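PDB 5TQB: assembly chaperone of ribosomal protein L4 (Acl4) from Chaetomium thermophilum, which probably binds newly made ribosomal protein L4 through an all-helical, tetratricopeptide-repeat-type scaffold and escorts it toward ribosome assembly. Local coordinates for residues E183-W188 and G213-L218; P226-R231 and E252-E257; S233-L238 and E245-V250; L260-W265 and R304-V309. All coordinates share one frame; numbering follows the deposited sequence.

Interaction 1: E183-W188 and G213-L218; sequences EWPETW and GLWTHL. With EDO (1,2-ethanediol), chain H.
Leu214 and Trp215, in the loop that leaves helix 201-212, fold back over Pro185 at the beginning of helix 185-197, closing a consecutive helix pair in this all-helical scaffold of the tetratricopeptide-repeat type. Leu214 loses the most surface. Its CG lies anti to the carbonyl carbon (chi1 -66°), which directs the branched end at the bend where the chain enters the helix. Branch CD1 does most of the touching: it is 3.5 Å from the carbonyl O of Glu183, 4.0 Å from Pro185 N and 4.1 Å from CD1 of Trp188, while Leu214 CB stays behind to meet the ring carbon Pro185 CD at 4.1 Å. The Trp188 indole is secured separately, its NE1 being bonded to the carbonyl O of Pro182.

Trp215 takes the other part of the proline ring. With its CG between the backbone N and the carbonyl carbon (chi1 71°), the indole brings CD1 against both CB and CG of Pro185. The remainder of that indole packs on Pro226, Arg231 and Leu234, so the loop also reaches helix 228-240. Contact between the segments is therefore apolar, apart from the Glu183 carbonyl that the leucine overlies. The helix entrance itself is fastened from within: Trp184 O accepts from Thr187 N and also, in the carbonyl plane, from Thr187 OG1 at 2.6 Å.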
# COMPACT_ATOMS: atom_id res chain seq x y z
N GLU B 183 -15.43 -11.92 -3.15
CA GLU B 183 -15.33 -10.51 -3.52
C GLU B 183 -13.98 -9.91 -3.15
O GLU B 183 -13.72 -8.74 -3.40
CB GLU B 183 -16.46 -9.70 -2.86
CG GLU B 183 -16.30 -9.46 -1.34
CD GLU B 183 -16.47 -10.72 -0.50
OE1 GLU B 183 -15.67 -10.92 0.44
OE2 GLU B 183 -17.40 -11.50 -0.79
N TRP B 184 -13.12 -10.73 -2.54
CA TRP B 184 -11.82 -10.28 -2.06
C TRP B 184 -10.73 -10.65 -3.07
O TRP B 184 -10.60 -11.82 -3.43
CB TRP B 184 -11.54 -10.94 -0.72
CG TRP B 184 -10.64 -10.17 0.20
CD1 TRP B 184 -9.58 -10.66 0.90
CD2 TRP B 184 -10.74 -8.78 0.55
NE1 TRP B 184 -9.01 -9.67 1.65
CE2 TRP B 184 -9.70 -8.50 1.45
CE3 TRP B 184 -11.60 -7.74 0.18
CZ2 TRP B 184 -9.49 -7.23 1.99
CZ3 TRP B 184 -11.39 -6.48 0.71
CH2 TRP B 184 -10.34 -6.24 1.61
N PRO B 185 -9.96 -9.65 -3.55
CA PRO B 185 -8.95 -9.94 -4.59
C PRO B 185 -7.90 -10.99 -4.22
O PRO B 185 -7.44 -11.71 -5.11
CB PRO B 185 -8.27 -8.58 -4.81
CG PRO B 185 -9.03 -7.57 -4.05
CD PRO B 185 -10.23 -8.21 -3.44
N GLU B 186 -7.52 -11.07 -2.95
CA GLU B 186 -6.45 -11.97 -2.53
C GLU B 186 -6.82 -13.45 -2.67
O GLU B 186 -5.96 -14.31 -2.84
CB GLU B 186 -6.06 -11.67 -1.09
CG GLU B 186 -4.96 -12.56 -0.54
CD GLU B 186 -4.02 -11.81 0.39
OE1 GLU B 186 -3.77 -12.30 1.51
OE2 GLU B 186 -3.52 -10.73 -0.01
N THR B 187 -8.11 -13.75 -2.60
CA THR B 187 -8.55 -15.13 -2.72
C THR B 187 -8.28 -15.61 -4.15
O THR B 187 -7.75 -16.70 -4.35
CB THR B 187 -10.04 -15.28 -2.37
OG1 THR B 187 -10.82 -14.44 -3.22
CG2 THR B 187 -10.28 -14.89 -0.92
N TRP B 188 -8.62 -14.78 -5.13
CA TRP B 188 -8.47 -15.14 -6.53
C TRP B 188 -7.01 -15.04 -6.97
O TRP B 188 -6.57 -15.75 -7.87
CB TRP B 188 -9.38 -14.26 -7.39
CG TRP B 188 -10.80 -14.55 -7.08
CD1 TRP B 188 -11.66 -13.75 -6.38
CD2 TRP B 188 -11.53 -15.73 -7.42
NE1 TRP B 188 -12.89 -14.37 -6.28
CE2 TRP B 188 -12.83 -15.58 -6.91
CE3 TRP B 188 -11.20 -16.90 -8.12
CZ2 TRP B 188 -13.81 -16.56 -7.08
CZ3 TRP B 188 -12.18 -17.87 -8.28
CH2 TRP B 188 -13.46 -17.69 -7.76
N GLY B 213 -10.37 -6.95 -11.30
CA GLY B 213 -11.66 -6.32 -11.53
C GLY B 213 -12.37 -5.93 -10.25
O GLY B 213 -13.41 -5.28 -10.29
N LEU B 214 -11.80 -6.32 -9.11
CA LEU B 214 -12.40 -6.04 -7.81
C LEU B 214 -11.80 -4.82 -7.12
O LEU B 214 -12.28 -4.43 -6.06
CB LEU B 214 -12.26 -7.27 -6.90
CG LEU B 214 -13.05 -8.51 -7.33
CD1 LEU B 214 -12.59 -9.72 -6.55
CD2 LEU B 214 -14.54 -8.31 -7.15
N TRP B 215 -10.77 -4.22 -7.71
CA TRP B 215 -10.12 -3.08 -7.05
C TRP B 215 -9.48 -2.03 -7.96
O TRP B 215 -9.31 -0.88 -7.54
CB TRP B 215 -9.07 -3.58 -6.04
CG TRP B 215 -7.85 -4.19 -6.66
CD1 TRP B 215 -7.66 -5.50 -6.98
CD2 TRP B 215 -6.64 -3.51 -7.03
NE1 TRP B 215 -6.41 -5.68 -7.52
CE2 TRP B 215 -5.76 -4.47 -7.57
CE3 TRP B 215 -6.21 -2.17 -6.96
CZ2 TRP B 215 -4.49 -4.15 -8.03
CZ3 TRP B 215 -4.94 -1.86 -7.42
CH2 TRP B 215 -4.10 -2.84 -7.95
N THR B 216 -9.13 -2.38 -9.19
CA THR B 216 -8.42 -1.44 -10.06
C THR B 216 -9.24 -0.19 -10.37
O THR B 216 -8.68 0.86 -10.68
CB THR B 216 -8.00 -2.08 -11.40
OG1 THR B 216 -9.16 -2.62 -12.05
CG2 THR B 216 -6.98 -3.18 -11.17
N HIS B 217 -10.55 -0.31 -10.25
CA HIS B 217 -11.46 0.80 -10.53
C HIS B 217 -11.78 1.62 -9.27
O HIS B 217 -12.46 2.64 -9.36
CB HIS B 217 -12.76 0.27 -11.15
CG HIS B 217 -13.41 -0.81 -10.34
ND1 HIS B 217 -14.41 -0.56 -9.43
CD2 HIS B 217 -13.19 -2.15 -10.31
CE1 HIS B 217 -14.79 -1.70 -8.88
NE2 HIS B 217 -14.07 -2.68 -9.39
N LEU B 218 -11.28 1.18 -8.12
CA LEU B 218 -11.54 1.88 -6.86
C LEU B 218 -10.63 3.09 -6.69
O LEU B 218 -9.57 3.16 -7.30
CB LEU B 218 -11.33 0.94 -5.67
CG LEU B 218 -12.49 0.04 -5.25
CD1 LEU B 218 -13.12 -0.66 -6.43
CD2 LEU B 218 -12.01 -0.98 -4.22
C1 EDO H . -6.94 -8.55 -0.18
O1 EDO H . -7.37 -8.42 -1.52
C2 EDO H . -5.45 -8.31 -0.06
O2 EDO H . -5.01 -8.79 1.19

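Interaction 2: P226-R231 and E252-E257; sequences PPFPSR and ERLIAE. With EDO (1,2-ethanediol), chain F; EDO (1,2-ethanediol), chain D.
The phenyl ring of Phe228 and the guanidinium of Arg231 share one partner, the CD2 methyl of Leu254, which lies over a face of each. On the ring this is a CH-pi contact, CD2 standing 3.6 Å from the centroid of Phe228 and 18° off the normal; over Arg231 the same methyl is displaced toward the rim, 3.4 Å from NH2. Glu257 is at the edges: its OE2 approaches CD1 of Phe228 near the ring plane at 3.7 Å, and its carboxylate meets the NH2 side of the guanidinium.

The two charged groups stand nearly perpendicular, their planes 79° apart, and NH2 of Arg231 alone serves both oxygens, 3.1 Å from Glu257 OE1 and, in a weak bond, 3.0 Å from OE2. NH1 turns to the carbonyl O of Pro226 in its own segment, at 3.0 Å and in the guanidinium plane. Phe228 CG is anti to the backbone N (chi1 -159°), placing the ring beside Leu254, and an aromatic side chain of the partner protein chain packs on that ring.

Helices 228-240 and 244-257 are thus joined, at the start of one and toward the end of the other, by a buried ion pair. Bonds to Glu257 and Pro226 fix the rotation of the guanidinium. The carboxylate probably offsets its charge, which matters the more because the like-charged Arg253 NH1 lies 4.7 Å from Arg231 NH2.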
# COMPACT_ATOMS: atom_id res chain seq x y z
N PRO B 226 -5.92 -3.85 -2.23
CA PRO B 226 -5.04 -4.72 -1.45
C PRO B 226 -3.77 -4.03 -0.96
O PRO B 226 -3.29 -3.10 -1.61
CB PRO B 226 -4.68 -5.85 -2.43
CG PRO B 226 -5.08 -5.39 -3.76
CD PRO B 226 -6.17 -4.39 -3.58
N PRO B 227 -3.23 -4.47 0.19
CA PRO B 227 -2.01 -3.86 0.72
C PRO B 227 -0.83 -3.97 -0.24
O PRO B 227 -0.79 -4.88 -1.08
CB PRO B 227 -1.72 -4.70 1.98
CG PRO B 227 -3.01 -5.35 2.32
CD PRO B 227 -3.69 -5.60 1.03
N PHE B 228 0.11 -3.04 -0.11
CA PHE B 228 1.32 -2.98 -0.92
C PHE B 228 2.00 -4.35 -1.09
O PHE B 228 2.19 -4.79 -2.23
CB PHE B 228 2.30 -1.97 -0.30
CG PHE B 228 3.32 -1.44 -1.26
CD1 PHE B 228 3.16 -0.20 -1.85
CD2 PHE B 228 4.46 -2.17 -1.56
CE1 PHE B 228 4.11 0.30 -2.72
CE2 PHE B 228 5.41 -1.69 -2.43
CZ PHE B 228 5.24 -0.45 -3.01
N PRO B 229 2.36 -5.03 0.01
CA PRO B 229 3.10 -6.29 -0.15
C PRO B 229 2.32 -7.32 -0.96
O PRO B 229 2.90 -8.10 -1.71
CB PRO B 229 3.29 -6.77 1.29
CG PRO B 229 3.12 -5.57 2.13
CD PRO B 229 2.05 -4.78 1.43
N SER B 230 1.00 -7.31 -0.80
CA SER B 230 0.13 -8.22 -1.52
C SER B 230 0.13 -7.90 -3.02
O SER B 230 -0.02 -8.80 -3.86
CB SER B 230 -1.29 -8.14 -0.95
OG SER B 230 -2.16 -9.05 -1.59
N ARG B 231 0.30 -6.62 -3.36
CA ARG B 231 0.32 -6.21 -4.77
C ARG B 231 1.67 -6.47 -5.42
O ARG B 231 1.77 -6.55 -6.64
CB ARG B 231 -0.06 -4.73 -4.90
CG ARG B 231 -1.56 -4.51 -5.11
CD ARG B 231 -2.06 -3.31 -4.33
NE ARG B 231 -1.58 -2.06 -4.89
CZ ARG B 231 -1.42 -0.94 -4.20
NH1 ARG B 231 -1.68 -0.89 -2.90
NH2 ARG B 231 -0.97 0.14 -4.81
N GLU B 252 3.13 1.00 -11.71
CA GLU B 252 3.16 2.46 -11.75
C GLU B 252 2.42 3.05 -10.54
O GLU B 252 2.90 4.02 -9.95
CB GLU B 252 2.57 2.98 -13.06
CG GLU B 252 2.86 4.46 -13.28
CD GLU B 252 2.73 4.90 -14.72
OE1 GLU B 252 3.07 4.11 -15.63
OE2 GLU B 252 2.28 6.05 -14.95
N ARG B 253 1.29 2.46 -10.18
CA ARG B 253 0.57 2.86 -8.97
C ARG B 253 1.43 2.64 -7.73
O ARG B 253 1.50 3.49 -6.85
CB ARG B 253 -0.74 2.06 -8.83
CG ARG B 253 -1.50 2.25 -7.51
CD ARG B 253 -2.45 3.44 -7.55
NE ARG B 253 -3.62 3.18 -8.37
CZ ARG B 253 -4.71 2.53 -7.95
NH1 ARG B 253 -4.77 2.05 -6.71
NH2 ARG B 253 -5.72 2.34 -8.78
N LEU B 254 2.09 1.49 -7.67
CA LEU B 254 2.91 1.17 -6.51
C LEU B 254 4.02 2.19 -6.30
O LEU B 254 4.28 2.61 -5.17
CB LEU B 254 3.49 -0.24 -6.63
CG LEU B 254 2.49 -1.38 -6.41
CD1 LEU B 254 3.09 -2.72 -6.84
CD2 LEU B 254 2.06 -1.46 -4.95
N ILE B 255 4.67 2.61 -7.39
CA ILE B 255 5.75 3.60 -7.32
C ILE B 255 5.20 4.98 -6.97
O ILE B 255 5.91 5.81 -6.39
CB ILE B 255 6.53 3.66 -8.66
CG1 ILE B 255 7.38 2.40 -8.84
CG2 ILE B 255 7.43 4.88 -8.74
CD1 ILE B 255 8.49 2.23 -7.80
N ALA B 256 3.95 5.23 -7.31
CA ALA B 256 3.30 6.47 -6.92
C ALA B 256 3.04 6.52 -5.40
O ALA B 256 2.74 7.58 -4.86
CB ALA B 256 2.01 6.65 -7.70
N GLU B 257 3.19 5.38 -4.73
CA GLU B 257 2.94 5.27 -3.29
C GLU B 257 4.23 5.13 -2.47
O GLU B 257 4.29 5.55 -1.31
CB GLU B 257 2.03 4.07 -3.01
CG GLU B 257 0.61 4.23 -3.55
CD GLU B 257 -0.24 2.98 -3.38
OE1 GLU B 257 -1.42 2.99 -3.79
OE2 GLU B 257 0.28 1.98 -2.84
C1 EDO F . 5.01 7.04 -10.14
O1 EDO F . 4.03 6.92 -11.15
C2 EDO F . 5.01 8.46 -9.60
O2 EDO F . 6.01 8.59 -8.61
C1 EDO D . -1.30 -0.46 2.11
O1 EDO D . -0.79 -0.17 0.83
C2 EDO D . -0.36 -1.42 2.82
O2 EDO D . -0.90 -1.75 4.09

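Interaction 3: S233-L238 and E245-V250; sequences SLVRLL and EEALEV
Leu238 and Val250 interlock between helices 228-240 and 244-257, an antiparallel alpha-hairpin of the helical solenoid. The short segments run at 160° with axes 9.0 Å apart, a modest tilt consistent with helix pairing of the tetratricopeptide-repeat type. Ala247 makes the hollow on one side. Having no more than a CB there, it lets the backbones come close, with the CA atoms of Val235 and Ala247 5.4 Å apart, and Leu238 drops into the space. Its CD1 rests on the helix backbone itself, 3.7 Å from Ala247 CA, with the CB of Glu246 and CG2 of Val250 also touching it; Leu238 CB meanwhile faces Ala247 CB at 3.9 Å.

Val250 is the answering bump. It enters a recess lined by Leu234, Val235 and Leu238, and its two methyls divide the work. CG1, anti to the backbone N (chi1 178°), turns to Val235, whereas CG2 meets both leucines from one side, 4.3 Å from CD2 of Leu234. Val235 also borders Ala247 through its CG1, so both of its methyls are used.

Leucines of neighbouring helices continue this core: Leu208 of helix 201-212 touches Leu234 and Leu238, and Leu267 of helix 262-281 touches Val235. The two valine side chains run antiparallel alongside each other, and there the tightest methyl-methyl meeting across the hairpin is found, Val235 CG2 with Val250 CG1 at 3.7 Å.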
# COMPACT_ATOMS: atom_id res chain seq x y z
N SER B 233 3.33 -9.32 -4.76
CA SER B 233 3.11 -10.71 -5.12
C SER B 233 2.29 -10.80 -6.39
O SER B 233 2.53 -11.66 -7.25
CB SER B 233 2.39 -11.43 -3.97
OG SER B 233 1.78 -12.63 -4.41
N LEU B 234 1.32 -9.90 -6.52
CA LEU B 234 0.46 -9.86 -7.70
C LEU B 234 1.28 -9.63 -8.97
O LEU B 234 1.09 -10.32 -9.96
CB LEU B 234 -0.60 -8.78 -7.55
CG LEU B 234 -1.48 -8.54 -8.78
CD1 LEU B 234 -2.31 -9.77 -9.08
CD2 LEU B 234 -2.35 -7.32 -8.56
N VAL B 235 2.19 -8.66 -8.92
CA VAL B 235 3.01 -8.34 -10.09
C VAL B 235 3.82 -9.54 -10.56
O VAL B 235 3.98 -9.75 -11.77
CB VAL B 235 3.96 -7.16 -9.80
CG1 VAL B 235 4.95 -6.96 -10.93
CG2 VAL B 235 3.16 -5.88 -9.61
N ARG B 236 4.33 -10.33 -9.62
CA ARG B 236 5.11 -11.52 -9.94
C ARG B 236 4.22 -12.53 -10.66
O ARG B 236 4.64 -13.16 -11.63
CB ARG B 236 5.71 -12.13 -8.67
CG ARG B 236 6.83 -11.30 -8.04
CD ARG B 236 7.15 -11.75 -6.61
NE ARG B 236 7.65 -13.13 -6.54
CZ ARG B 236 8.93 -13.48 -6.41
NH1 ARG B 236 9.89 -12.57 -6.33
NH2 ARG B 236 9.26 -14.77 -6.35
N LEU B 237 2.98 -12.67 -10.19
CA LEU B 237 2.01 -13.54 -10.83
C LEU B 237 1.66 -13.07 -12.24
O LEU B 237 1.48 -13.88 -13.14
CB LEU B 237 0.73 -13.64 -10.00
CG LEU B 237 0.85 -14.24 -8.60
CD1 LEU B 237 -0.50 -14.18 -7.91
CD2 LEU B 237 1.35 -15.66 -8.63
N LEU B 238 1.56 -11.75 -12.42
CA LEU B 238 1.18 -11.17 -13.71
C LEU B 238 2.26 -11.33 -14.78
O LEU B 238 1.95 -11.58 -15.95
CB LEU B 238 0.87 -9.68 -13.54
CG LEU B 238 -0.43 -9.31 -12.83
CD1 LEU B 238 -0.49 -7.80 -12.66
CD2 LEU B 238 -1.64 -9.80 -13.60
N GLU B 245 1.15 -6.06 -19.54
CA GLU B 245 0.39 -4.82 -19.71
C GLU B 245 -0.32 -4.45 -18.42
O GLU B 245 -0.31 -3.29 -18.01
CB GLU B 245 -0.63 -4.97 -20.85
CG GLU B 245 -0.02 -5.35 -22.20
CD GLU B 245 0.06 -6.86 -22.43
OE1 GLU B 245 0.30 -7.27 -23.58
OE2 GLU B 245 -0.12 -7.63 -21.46
N GLU B 246 -0.92 -5.43 -17.76
CA GLU B 246 -1.56 -5.20 -16.48
C GLU B 246 -0.52 -4.93 -15.40
O GLU B 246 -0.74 -4.10 -14.51
CB GLU B 246 -2.43 -6.40 -16.08
CG GLU B 246 -3.69 -6.58 -16.92
CD GLU B 246 -3.43 -7.27 -18.25
OE1 GLU B 246 -2.25 -7.42 -18.63
OE2 GLU B 246 -4.41 -7.67 -18.92
N ALA B 247 0.61 -5.63 -15.47
CA ALA B 247 1.67 -5.44 -14.48
C ALA B 247 2.23 -4.03 -14.53
O ALA B 247 2.62 -3.48 -13.51
CB ALA B 247 2.78 -6.45 -14.69
N LEU B 248 2.27 -3.45 -15.73
CA LEU B 248 2.77 -2.09 -15.92
C LEU B 248 1.94 -1.07 -15.14
O LEU B 248 2.50 -0.17 -14.49
CB LEU B 248 2.77 -1.72 -17.40
CG LEU B 248 4.12 -1.74 -18.12
CD1 LEU B 248 4.67 -3.15 -18.22
CD2 LEU B 248 3.99 -1.12 -19.51
N GLU B 249 0.62 -1.20 -15.21
CA GLU B 249 -0.29 -0.31 -14.50
C GLU B 249 -0.15 -0.48 -12.99
O GLU B 249 -0.08 0.50 -12.25
CB GLU B 249 -1.73 -0.57 -14.94
CG GLU B 249 -1.97 -0.24 -16.41
CD GLU B 249 -3.36 -0.64 -16.89
OE1 GLU B 249 -3.97 -1.54 -16.28
OE2 GLU B 249 -3.84 -0.04 -17.88
N VAL B 250 -0.10 -1.73 -12.54
CA VAL B 250 0.04 -2.01 -11.11
C VAL B 250 1.37 -1.49 -10.57
O VAL B 250 1.41 -0.91 -9.47
CB VAL B 250 -0.10 -3.52 -10.81
CG1 VAL B 250 0.11 -3.81 -9.32
CG2 VAL B 250 -1.46 -4.02 -11.25

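Interaction 4: L260-W265 and R304-V309; sequences LSVEVW and RQCLKV. With EDO (1,2-ethanediol), chain G.
Gln305 lays its aliphatic stem over the indole of Trp265, CG sitting squarely above the six-membered ring, 3.5 Å from the centroid and only 12° off the normal. The glutamine leaves its helix with CG anti to the backbone N (chi1 -174°), which sets the stem over the ring, and the bend at chi2 lifts the amide away from the face; amide and indole planes stand 60° apart. From there NE2 makes a weak bond to a bound 1,2-ethanediol, whose O1 lies at the edge of the indole.

Val309, one turn further along helix 291-313, approaches the indole at about a right angle and brings CG2 to 4.0 Å from Trp265 NE1. That N-H is bonded to the carbonyl O of Asp259, just before the segment. The other methyl of Val309, CG1, points to the loop, 3.7 Å from Leu260 O, and also passes CG2 of Val262.

At the root of the indole the backbones come closest, the CA atoms of Trp265 and Cys306 being 5.0 Å apart. Trp265 CB and Cys306 CB are separated by 3.6 Å, and SG of Cys306 turns to Val262, 3.8 Å from CG1. Trp302 meets Trp265 edge-to-face, and a basic side chain of the partner protein chain also packs on this indole.

The start of helix 262-281 is therefore held to helix 291-313 by dispersion and CH-pi contacts rather than polar bonds. The indole N-H is satisfied by Asp259 O, and Gln305 contributes its CH2 to the contact while its amide stands off the ring.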
# COMPACT_ATOMS: atom_id res chain seq x y z
N LEU B 260 10.75 4.52 -3.10
CA LEU B 260 11.99 3.98 -2.53
C LEU B 260 11.94 2.45 -2.44
O LEU B 260 12.72 1.83 -1.71
CB LEU B 260 12.26 4.61 -1.16
CG LEU B 260 12.55 6.11 -1.22
CD1 LEU B 260 12.58 6.73 0.17
CD2 LEU B 260 13.86 6.39 -1.95
N SER B 261 11.02 1.85 -3.19
CA SER B 261 10.87 0.40 -3.21
C SER B 261 11.73 -0.23 -4.30
O SER B 261 11.35 -0.24 -5.47
CB SER B 261 9.40 0.03 -3.43
OG SER B 261 9.25 -1.37 -3.45
N VAL B 262 12.88 -0.75 -3.89
CA VAL B 262 13.83 -1.34 -4.82
C VAL B 262 13.17 -2.43 -5.65
O VAL B 262 13.30 -2.44 -6.88
CB VAL B 262 15.03 -1.95 -4.07
CG1 VAL B 262 16.00 -2.64 -5.06
CG2 VAL B 262 15.76 -0.87 -3.29
N GLU B 263 12.47 -3.32 -4.97
CA GLU B 263 11.91 -4.50 -5.61
C GLU B 263 10.84 -4.14 -6.63
O GLU B 263 10.64 -4.86 -7.61
CB GLU B 263 11.34 -5.45 -4.55
CG GLU B 263 10.95 -6.82 -5.09
CD GLU B 263 10.99 -7.91 -4.03
OE1 GLU B 263 10.39 -8.98 -4.26
OE2 GLU B 263 11.64 -7.71 -2.98
N VAL B 264 10.16 -3.01 -6.42
CA VAL B 264 9.13 -2.58 -7.36
C VAL B 264 9.74 -1.92 -8.60
O VAL B 264 9.21 -2.07 -9.70
CB VAL B 264 8.10 -1.67 -6.70
CG1 VAL B 264 7.13 -1.09 -7.73
CG2 VAL B 264 7.33 -2.46 -5.65
N TRP B 265 10.85 -1.20 -8.44
CA TRP B 265 11.53 -0.63 -9.59
C TRP B 265 12.03 -1.77 -10.48
O TRP B 265 11.93 -1.72 -11.70
CB TRP B 265 12.70 0.27 -9.17
CG TRP B 265 12.30 1.65 -8.75
CD1 TRP B 265 12.38 2.19 -7.50
CD2 TRP B 265 11.75 2.68 -9.59
NE1 TRP B 265 11.92 3.48 -7.50
CE2 TRP B 265 11.53 3.81 -8.77
CE3 TRP B 265 11.43 2.75 -10.95
CZ2 TRP B 265 11.00 5.00 -9.27
CZ3 TRP B 265 10.90 3.94 -11.44
CH2 TRP B 265 10.69 5.04 -10.61
N ARG B 304 17.72 1.47 -14.11
CA ARG B 304 18.71 2.44 -13.67
C ARG B 304 18.27 2.99 -12.32
O ARG B 304 19.06 3.05 -11.38
CB ARG B 304 18.85 3.58 -14.68
CG ARG B 304 19.57 3.18 -15.97
CD ARG B 304 21.03 3.59 -15.95
NE ARG B 304 21.76 3.06 -17.10
CZ ARG B 304 21.75 3.61 -18.32
NH1 ARG B 304 21.05 4.71 -18.56
NH2 ARG B 304 22.45 3.05 -19.29
N GLN B 305 17.00 3.34 -12.23
CA GLN B 305 16.45 3.92 -11.01
C GLN B 305 16.44 2.89 -9.89
O GLN B 305 16.58 3.23 -8.71
CB GLN B 305 15.03 4.43 -11.26
CG GLN B 305 14.43 5.19 -10.08
CD GLN B 305 15.21 6.44 -9.73
OE1 GLN B 305 15.87 7.03 -10.58
NE2 GLN B 305 15.12 6.86 -8.48
N CYS B 306 16.28 1.61 -10.25
CA CYS B 306 16.33 0.55 -9.26
C CYS B 306 17.71 0.51 -8.60
O CYS B 306 17.81 0.52 -7.38
CB CYS B 306 16.02 -0.81 -9.91
SG CYS B 306 16.39 -2.23 -8.86
N LEU B 307 18.76 0.50 -9.41
CA LEU B 307 20.12 0.45 -8.89
C LEU B 307 20.46 1.72 -8.11
O LEU B 307 21.24 1.68 -7.16
CB LEU B 307 21.15 0.27 -10.01
CG LEU B 307 21.48 -1.13 -10.55
CD1 LEU B 307 21.59 -2.18 -9.44
CD2 LEU B 307 20.46 -1.56 -11.58
N LYS B 308 19.89 2.84 -8.54
CA LYS B 308 20.13 4.10 -7.86
C LYS B 308 19.61 4.01 -6.42
O LYS B 308 20.36 4.19 -5.47
CB LYS B 308 19.45 5.23 -8.62
CG LYS B 308 19.72 6.61 -8.05
CD LYS B 308 19.02 7.69 -8.86
CE LYS B 308 19.37 9.07 -8.37
NZ LYS B 308 18.69 10.12 -9.18
N VAL B 309 18.32 3.69 -6.29
CA VAL B 309 17.69 3.51 -4.97
C VAL B 309 18.34 2.36 -4.21
O VAL B 309 18.39 2.37 -2.98
CB VAL B 309 16.18 3.23 -5.12
CG1 VAL B 309 15.53 2.96 -3.77
CG2 VAL B 309 15.48 4.39 -5.82
C1 EDO G . 12.04 8.85 -8.40
O1 EDO G . 10.66 8.53 -8.37
C2 EDO G . 12.62 8.73 -7.00
O2 EDO G . 12.76 7.37 -6.65

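Interactions 2 and 3 staple the same hairpin, helices 228-240 and 244-257, at two levels with centres 10 Å apart; interaction 3 is nested in the loop that interaction 2 closes. Interaction 1 adjoins both: Glu186 OE2 lies 2.7 Å from Ser230 OG, probably hydrogen-bonded, and Trp215 CZ2 packs 3.9 Å from CD2 of Leu234. On the other side, Ile255 CD1 reaches Trp265 CE2 at 3.6 Å, joining interaction 2 to interaction 4. Interactions 1 and 4 do not touch, their nearest atoms being about 11 Å apart. All four contain residues meeting the partner protein chain, most extensively at interaction 2, so this packing probably also shapes the surface that meets that chain.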